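Local structure of prolyl-tRNA synthetase (Naegleria fowleri, 6UYH) at residues V194-E197 and P202-K205; E210-A215 and A472-C477; T222-I227 and A233-T238. The protein probably attaches proline to its cognate tRNA in an ATP-dependent reaction, as a class II aminoacyl-tRNA synthetase, and here binds halofuginone together with an ATP analogue. All coordinates share one frame; numbering follows the deposited sequence.

Contact 1: residues V194-E197 and P202-K205; sequences VYEE and PVIK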
# COMPACT_ATOMS: atom_id res chain seq x y z
N VAL A 194 -7.82 -7.88 15.43
CA VAL A 194 -8.26 -6.88 14.45
C VAL A 194 -9.77 -6.69 14.54
O VAL A 194 -10.27 -5.57 14.68
CB VAL A 194 -7.85 -7.27 13.02
CG1 VAL A 194 -8.55 -6.34 11.99
CG2 VAL A 194 -6.32 -7.21 12.84
N TYR A 195 -10.52 -7.79 14.46
CA TYR A 195 -11.97 -7.66 14.50
C TYR A 195 -12.45 -7.07 15.82
O TYR A 195 -13.23 -6.12 15.84
CB TYR A 195 -12.62 -9.01 14.23
CG TYR A 195 -12.76 -9.30 12.76
CD1 TYR A 195 -11.91 -10.20 12.12
CD2 TYR A 195 -13.72 -8.64 12.00
CE1 TYR A 195 -12.05 -10.46 10.75
CE2 TYR A 195 -13.86 -8.88 10.65
CZ TYR A 195 -13.03 -9.79 10.03
OH TYR A 195 -13.19 -10.02 8.68
N GLU A 196 -11.95 -7.60 16.94
CA GLU A 196 -12.53 -7.23 18.23
C GLU A 196 -11.98 -5.89 18.73
O GLU A 196 -12.75 -5.02 19.16
CB GLU A 196 -12.31 -8.34 19.26
CG GLU A 196 -13.08 -9.63 18.87
CD GLU A 196 -13.44 -10.53 20.03
OE1 GLU A 196 -13.07 -10.22 21.18
OE2 GLU A 196 -14.10 -11.56 19.79
N GLU A 197 -10.66 -5.69 18.66
CA GLU A 197 -10.06 -4.49 19.25
C GLU A 197 -10.14 -3.27 18.32
O GLU A 197 -10.21 -2.14 18.81
CB GLU A 197 -8.61 -4.76 19.64
CG GLU A 197 -8.46 -5.76 20.78
CD GLU A 197 -7.01 -6.14 21.09
OE1 GLU A 197 -6.80 -7.22 21.67
OE2 GLU A 197 -6.08 -5.37 20.74
N PRO A 202 -17.28 -9.28 17.16
CA PRO A 202 -16.89 -10.53 17.83
C PRO A 202 -16.66 -11.65 16.82
O PRO A 202 -17.26 -11.67 15.74
CB PRO A 202 -18.09 -10.82 18.73
CG PRO A 202 -19.26 -10.28 17.96
CD PRO A 202 -18.72 -9.02 17.29
N VAL A 203 -15.79 -12.59 17.19
CA VAL A 203 -15.42 -13.68 16.29
C VAL A 203 -15.52 -15.00 17.03
O VAL A 203 -15.54 -15.07 18.26
CB VAL A 203 -13.99 -13.54 15.71
CG1 VAL A 203 -13.78 -12.21 15.01
CG2 VAL A 203 -12.94 -13.77 16.78
N ILE A 204 -15.58 -16.07 16.24
CA ILE A 204 -15.47 -17.44 16.73
C ILE A 204 -14.33 -18.10 15.98
O ILE A 204 -14.35 -18.15 14.74
CB ILE A 204 -16.77 -18.24 16.53
CG1 ILE A 204 -17.92 -17.59 17.30
CG2 ILE A 204 -16.56 -19.67 17.01
CD1 ILE A 204 -19.27 -18.17 16.93
N LYS A 205 -13.34 -18.61 16.72
CA LYS A 205 -12.22 -19.32 16.11
C LYS A 205 -12.58 -20.78 15.88
O LYS A 205 -13.15 -21.42 16.75
CB LYS A 205 -11.00 -19.25 17.02
CG LYS A 205 -10.35 -17.90 17.17
CD LYS A 205 -9.26 -18.01 18.23
CE LYS A 205 -8.46 -16.71 18.36
NZ LYS A 205 -7.46 -16.86 19.46
O HOH W 1 -13.73 -14.15 20.32
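The last turn of helix 177-198, a wider pi-type turn carrying Tyr195 and Glu196, meets the chain at Pro202 and Val203 as it runs into strand 204-207, the backbones coming nearest at Glu196 and Pro202 with their CA atoms 5.5 Å apart. The polar half of the contact belongs to the Glu196 carboxylate. Its chain, extended beyond CG (chi2 -154°), carries OE2 across to the neighbouring backbone, where Val203 N donates to Glu196 OE2 at 3.3 Å, on the lone pair turned away from OE1. A water doubles this link: it donates to Glu196 OE2 at 2.7 Å and to Val203 O at 2.9 Å, so one carboxylate oxygen serves both the N-H and, through water, the C=O of the same residue. Glutamate suits the place because it also forms a salt bridge with Arg410, whose positive charge probably favours the ionised form. Pro202 CA and CB lie beside Glu196 OE2, CA at 3.6 Å, and proline, with no N-H, adds no backbone donor there. In the apolar half, valine meets the tyrosine methylene and the root of the ring. Val203 CG1 presses on Tyr195 CB at 3.5 Å and lies obliquely by the near end of the ring, the two side chains crossing at about a right angle. Beyond it, the phenol reaches away to bond Gly236 O. Strand 219-227 offers Val223 and Thr225 to both Tyr195 and Val203, whereas helix 391-415 packs on Pro202 through Ala409, Arg410 and Met413.

Contact 2: residues E210-A215 and A472-C477; sequences ENEKFA and AAKSLC. With HFG (7-bromo-6-chloro-3-{3-[(2R,3S)-3-hydroxypiperidin-2-yl]-2-oxopropyl}quinazolin-4(3H)-one), chain D; EDO (1,2-ethanediol), chain P.
Charge pairing joins Glu212 to Lys474, linking a loop of the class II core to a strand of the C-terminal region. Lys474 NZ stands 3.3 Å from Glu212 OE1, a salt bridge whose hydrogen bond is weak, and the side chains cross at about a right angle. The glutamate chain folds at chi2 (-70°), which turns its carboxylate to the lysine's end; the two long side chains together span the gap between backbones that never pair. Lys474 NZ also donates to O2 of an ethanediol (EDO), probably from the crystallisation liquor, at 3.0 Å.

Van der Waals contact comes next to it: Glu212 CG rests 3.2 Å from Ser475 OG. The small hydroxyl lies against the glutamate's methylene, and its polar partners are Glu447 and Thr209.

Ligand contact is made farther along the loop, by Phe214. HFG C3' sits over the centre of one face of the Phe214 ring, 3.7 Å above the plane, and HFG O11 of the quinazolinone comes 3.4 Å from Phe214 CE2. A flat apolar side chain suits this wall of the halofuginone pocket, where His240 meets the Phe214 ring, planes about 50° apart.

The loop connects strands 204-207 and 219-227. Helix 444-457 supplies Glu447 beside Glu212, and strand 474-479 pairs with strand 505-512, against which Leu476 and Cys477 form a classic beta bulge facing Leu508.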
# COMPACT_ATOMS: atom_id res chain seq x y z
N GLU A 210 -13.08 -30.61 5.96
CA GLU A 210 -12.29 -31.02 4.80
C GLU A 210 -12.81 -30.38 3.52
O GLU A 210 -12.02 -30.02 2.64
CB GLU A 210 -12.29 -32.54 4.69
CG GLU A 210 -11.52 -33.24 5.80
CD GLU A 210 -10.07 -32.77 5.90
OE1 GLU A 210 -9.38 -32.78 4.86
OE2 GLU A 210 -9.63 -32.38 7.00
N ASN A 211 -14.12 -30.20 3.40
CA ASN A 211 -14.68 -29.63 2.18
C ASN A 211 -14.39 -28.15 2.05
O ASN A 211 -14.24 -27.64 0.93
CB ASN A 211 -16.19 -29.89 2.12
CG ASN A 211 -16.85 -29.21 0.93
OD1 ASN A 211 -16.56 -29.52 -0.22
ND2 ASN A 211 -17.75 -28.27 1.21
N GLU A 212 -14.31 -27.43 3.17
CA GLU A 212 -14.14 -25.99 3.12
C GLU A 212 -12.69 -25.54 3.25
O GLU A 212 -12.39 -24.38 2.94
CB GLU A 212 -14.97 -25.31 4.21
CG GLU A 212 -16.47 -25.36 3.94
CD GLU A 212 -16.87 -24.46 2.78
OE1 GLU A 212 -16.29 -23.36 2.65
OE2 GLU A 212 -17.75 -24.86 1.99
N LYS A 213 -11.78 -26.40 3.68
CA LYS A 213 -10.41 -25.97 3.87
C LYS A 213 -9.72 -25.77 2.51
O LYS A 213 -10.17 -26.26 1.47
CB LYS A 213 -9.63 -26.98 4.71
CG LYS A 213 -9.16 -28.19 3.94
CD LYS A 213 -8.15 -29.01 4.75
CE LYS A 213 -7.68 -30.23 3.99
NZ LYS A 213 -7.08 -29.89 2.66
N PHE A 214 -8.61 -25.03 2.54
CA PHE A 214 -7.78 -24.86 1.36
C PHE A 214 -7.24 -26.22 0.91
O PHE A 214 -6.61 -26.94 1.70
CB PHE A 214 -6.64 -23.89 1.69
CG PHE A 214 -5.70 -23.59 0.55
CD1 PHE A 214 -4.37 -23.28 0.81
CD2 PHE A 214 -6.13 -23.60 -0.77
CE1 PHE A 214 -3.49 -22.98 -0.22
CE2 PHE A 214 -5.25 -23.32 -1.80
CZ PHE A 214 -3.93 -23.00 -1.52
N ALA A 215 -7.49 -26.57 -0.35
CA ALA A 215 -7.06 -27.87 -0.86
C ALA A 215 -5.56 -28.08 -0.73
O ALA A 215 -5.10 -29.22 -0.63
CB ALA A 215 -7.50 -28.03 -2.32
N ALA A 472 -29.26 -22.33 1.82
CA ALA A 472 -28.58 -23.55 2.24
C ALA A 472 -27.64 -23.28 3.41
O ALA A 472 -27.02 -22.22 3.50
CB ALA A 472 -27.80 -24.16 1.08
N ALA A 473 -27.53 -24.27 4.29
CA ALA A 473 -26.57 -24.20 5.38
C ALA A 473 -25.26 -24.81 4.93
O ALA A 473 -25.24 -25.85 4.28
CB ALA A 473 -27.09 -24.96 6.61
N LYS A 474 -24.15 -24.16 5.27
CA LYS A 474 -22.86 -24.76 5.00
C LYS A 474 -22.05 -24.80 6.29
O LYS A 474 -22.42 -24.20 7.30
CB LYS A 474 -22.11 -24.03 3.89
CG LYS A 474 -21.66 -22.65 4.25
CD LYS A 474 -21.03 -22.00 3.01
CE LYS A 474 -19.56 -21.69 3.20
NZ LYS A 474 -18.91 -21.44 1.88
N SER A 475 -20.97 -25.57 6.27
CA SER A 475 -20.13 -25.63 7.45
C SER A 475 -19.41 -24.30 7.59
O SER A 475 -18.91 -23.74 6.61
CB SER A 475 -19.14 -26.79 7.37
OG SER A 475 -18.16 -26.52 6.41
N LEU A 476 -19.40 -23.78 8.81
CA LEU A 476 -18.71 -22.53 9.09
C LEU A 476 -17.35 -22.82 9.72
O LEU A 476 -16.31 -22.45 9.17
CB LEU A 476 -19.60 -21.65 9.99
CG LEU A 476 -21.01 -21.46 9.41
CD1 LEU A 476 -21.89 -20.66 10.38
CD2 LEU A 476 -20.96 -20.81 8.01
N CYS A 477 -17.34 -23.55 10.83
CA CYS A 477 -16.09 -24.03 11.40
C CYS A 477 -16.42 -25.09 12.43
O CYS A 477 -17.56 -25.21 12.88
CB CYS A 477 -15.29 -22.90 12.05
SG CYS A 477 -16.09 -22.25 13.53
O4' HFG D . -5.81 -18.00 -1.68
C21 HFG D . -6.02 -19.07 -1.15
C3' HFG D . -5.15 -19.58 -0.02
C2' HFG D . -4.45 -18.50 0.82
N1' HFG D . -3.44 -17.76 0.06
C6' HFG D . -2.68 -16.84 0.92
C5' HFG D . -3.56 -15.83 1.59
C4' HFG D . -4.69 -16.53 2.35
C39 HFG D . -5.43 -17.50 1.45
O7' HFG D . -6.42 -18.20 2.21
C1' HFG D . -7.15 -19.99 -1.62
N3 HFG D . -7.57 -19.69 -2.99
C4 HFG D . -6.68 -20.00 -4.01
O11 HFG D . -5.61 -20.54 -3.78
C10 HFG D . -7.14 -19.57 -5.34
C5 HFG D . -6.35 -19.83 -6.47
C2 HFG D . -8.75 -19.06 -3.23
N1 HFG D . -9.18 -18.65 -4.37
C9 HFG D . -8.35 -18.90 -5.47
C8 HFG D . -8.75 -18.43 -6.71
C7 HFG D . -7.95 -18.67 -7.82
BR1 HFG D . -8.48 -17.92 -9.48
C6 HFG D . -6.78 -19.39 -7.70
CL1 HFG D . -5.84 -19.80 -9.10
C1 EDO P . -20.96 -23.31 -2.17
O1 EDO P . -21.34 -22.28 -3.08
C2 EDO P . -19.92 -22.74 -1.21
O2 EDO P . -20.42 -21.52 -0.67

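Contact 3: residues T222-I227 and A233-T238; sequences TVETFI and AVQGGT. With ANP (phosphoaminophosphonic acid-adenylate ester), chain C.
Thr225 and Val234 form the tightly packed part, a hydrogen-bonded antiparallel pair in which each backbone N donates to the other's O. Val234 O is gripped twice, since Thr225 OG1 also donates to it at 2.9 Å, from the opposite face of the carbonyl plane to Thr225 N. A chi1 of 63° sets this hydroxyl between backbone N and carbonyl carbon, which brings it to Val234 O. Ile227 CG1 meets Val234 CG2 at 3.8 Å, an apolar patch against helix 274-283. On the other sheet face, Glu224 and Gln235 lie side by side, carboxylate and amide planes 15° apart; Gln235 NE2 donates to Glu224 OE1 at 2.6 Å, on its syn lone pair, while Thr222 OG1 holds OE2.

This beta hairpin of the class II core has a beta bulge between Thr222 and Glu224. Gly236, without a side chain, lies close against Val223, Gly236 N donating to Val223 O at 2.8 Å. The looser end follows: the Val223 N to Gly237 O bond is weak at 3.3 Å, Gly237 N is buried without a partner, and a water links Thr222 OG1 with Thr238 OG1. Gln235 O accepts from Arg274 and from AMPPNP O2', while Thr238 OG1 and AMPPNP O3' share a 2.6 Å hydrogen bond.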
# COMPACT_ATOMS: atom_id res chain seq x y z
N THR A 222 -10.01 -20.41 10.83
CA THR A 222 -10.79 -19.25 10.40
C THR A 222 -11.27 -18.49 11.62
O THR A 222 -11.40 -19.06 12.71
CB THR A 222 -11.99 -19.70 9.53
OG1 THR A 222 -12.77 -18.56 9.15
CG2 THR A 222 -12.88 -20.69 10.28
N VAL A 223 -11.52 -17.19 11.45
CA VAL A 223 -12.35 -16.43 12.39
C VAL A 223 -13.69 -16.20 11.71
O VAL A 223 -13.77 -15.56 10.65
CB VAL A 223 -11.70 -15.11 12.83
CG1 VAL A 223 -10.60 -15.39 13.86
CG2 VAL A 223 -11.11 -14.34 11.63
N GLU A 224 -14.75 -16.74 12.29
CA GLU A 224 -16.10 -16.57 11.77
C GLU A 224 -16.75 -15.35 12.42
O GLU A 224 -16.59 -15.12 13.62
CB GLU A 224 -16.95 -17.81 12.04
CG GLU A 224 -16.46 -19.02 11.26
CD GLU A 224 -16.56 -18.82 9.76
OE1 GLU A 224 -17.70 -18.60 9.28
OE2 GLU A 224 -15.51 -18.85 9.08
N THR A 225 -17.48 -14.58 11.60
CA THR A 225 -18.25 -13.44 12.07
C THR A 225 -19.70 -13.65 11.66
O THR A 225 -20.02 -14.54 10.88
CB THR A 225 -17.73 -12.11 11.50
OG1 THR A 225 -17.85 -12.12 10.08
CG2 THR A 225 -16.24 -11.89 11.87
N PHE A 226 -20.59 -12.82 12.22
CA PHE A 226 -22.02 -13.08 12.11
C PHE A 226 -22.79 -11.80 11.82
O PHE A 226 -22.62 -10.80 12.51
CB PHE A 226 -22.55 -13.71 13.40
CG PHE A 226 -24.02 -14.01 13.37
CD1 PHE A 226 -24.54 -14.96 12.50
CD2 PHE A 226 -24.89 -13.36 14.25
CE1 PHE A 226 -25.91 -15.25 12.49
CE2 PHE A 226 -26.26 -13.66 14.25
CZ PHE A 226 -26.76 -14.61 13.36
N ILE A 227 -23.66 -11.86 10.82
CA ILE A 227 -24.51 -10.73 10.45
C ILE A 227 -25.91 -11.03 10.99
O ILE A 227 -26.65 -11.82 10.41
CB ILE A 227 -24.53 -10.50 8.93
CG1 ILE A 227 -23.09 -10.46 8.39
CG2 ILE A 227 -25.29 -9.19 8.60
CD1 ILE A 227 -22.14 -9.46 9.08
N ALA A 233 -23.37 -15.98 8.42
CA ALA A 233 -21.98 -15.90 8.82
C ALA A 233 -21.14 -15.33 7.68
O ALA A 233 -21.51 -15.41 6.51
CB ALA A 233 -21.47 -17.29 9.21
N VAL A 234 -20.01 -14.73 8.05
CA VAL A 234 -19.02 -14.26 7.10
C VAL A 234 -17.66 -14.81 7.52
O VAL A 234 -17.23 -14.59 8.66
CB VAL A 234 -18.97 -12.72 7.01
CG1 VAL A 234 -17.80 -12.27 6.13
CG2 VAL A 234 -20.28 -12.17 6.49
N GLN A 235 -17.00 -15.52 6.61
CA GLN A 235 -15.65 -16.01 6.86
C GLN A 235 -14.70 -14.82 6.90
O GLN A 235 -14.46 -14.17 5.87
CB GLN A 235 -15.27 -17.03 5.78
CG GLN A 235 -15.95 -18.40 5.94
CD GLN A 235 -17.48 -18.36 5.75
OE1 GLN A 235 -17.98 -17.98 4.68
NE2 GLN A 235 -18.22 -18.75 6.78
N GLY A 236 -14.17 -14.51 8.09
CA GLY A 236 -13.55 -13.22 8.30
C GLY A 236 -12.07 -13.11 8.02
O GLY A 236 -11.55 -12.00 7.94
N GLY A 237 -11.38 -14.24 7.87
CA GLY A 237 -9.93 -14.24 7.70
C GLY A 237 -9.45 -15.66 7.89
O GLY A 237 -10.14 -16.46 8.52
N THR A 238 -8.28 -16.01 7.37
CA THR A 238 -7.92 -17.41 7.20
C THR A 238 -6.46 -17.62 7.56
O THR A 238 -5.61 -16.82 7.16
CB THR A 238 -8.18 -17.84 5.76
OG1 THR A 238 -9.50 -17.42 5.37
CG2 THR A 238 -8.11 -19.33 5.66
PG ANP C . -14.78 -17.38 0.09
O1G ANP C . -15.70 -18.49 0.31
O2G ANP C . -14.66 -17.15 -1.48
O3G ANP C . -15.39 -16.13 0.83
PB ANP C . -11.86 -18.06 -0.01
O1B ANP C . -11.44 -19.42 0.28
O2B ANP C . -11.98 -17.87 -1.55
N3B ANP C . -13.29 -17.67 0.71
PA ANP C . -9.26 -17.03 0.70
O1A ANP C . -8.79 -18.03 1.69
O2A ANP C . -8.66 -17.29 -0.64
O3A ANP C . -10.84 -17.03 0.53
O5' ANP C . -8.97 -15.49 1.07
C5' ANP C . -8.51 -14.96 2.34
C4' ANP C . -9.61 -14.08 2.88
O4' ANP C . -9.93 -13.05 1.92
C3' ANP C . -10.91 -14.83 3.10
O3' ANP C . -10.92 -15.46 4.37
C2' ANP C . -11.96 -13.71 3.00
O2' ANP C . -12.18 -13.13 4.27
C1' ANP C . -11.31 -12.73 2.00
N9 ANP C . -11.88 -12.78 0.66
C8 ANP C . -11.97 -13.87 -0.16
N7 ANP C . -12.52 -13.63 -1.32
C5 ANP C . -12.82 -12.28 -1.26
C6 ANP C . -13.42 -11.40 -2.18
N6 ANP C . -13.81 -11.75 -3.41
N1 ANP C . -13.60 -10.12 -1.80
C2 ANP C . -13.17 -9.74 -0.59
N3 ANP C . -12.58 -10.47 0.35
C4 ANP C . -12.43 -11.74 -0.04
O HOH W 2 -12.37 -17.89 6.46

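Contacts 1 and 3 are buried, with centres about 9 Å apart, whereas contact 2 is only partly buried and farther from the middle of the chain. Strand 204-207 of contact 1 neighbours both strand 219-227 of contact 3 and strand 474-479 of contact 2. Ile204 O bonds to Glu224 N at 2.9 Å, and Leu476 CD1 packs on Ala233 CB at 3.6 Å. Contact 3 relies chiefly on backbone pairing, contact 1 joins a helix to a strand's entrance through a carboxylate and a small apolar touch, and contact 2 links distant parts of the sequence by side chains alone. Contact 2 reaches halofuginone through Phe214; contact 3 reaches the nucleotide and, through Thr238, halofuginone too.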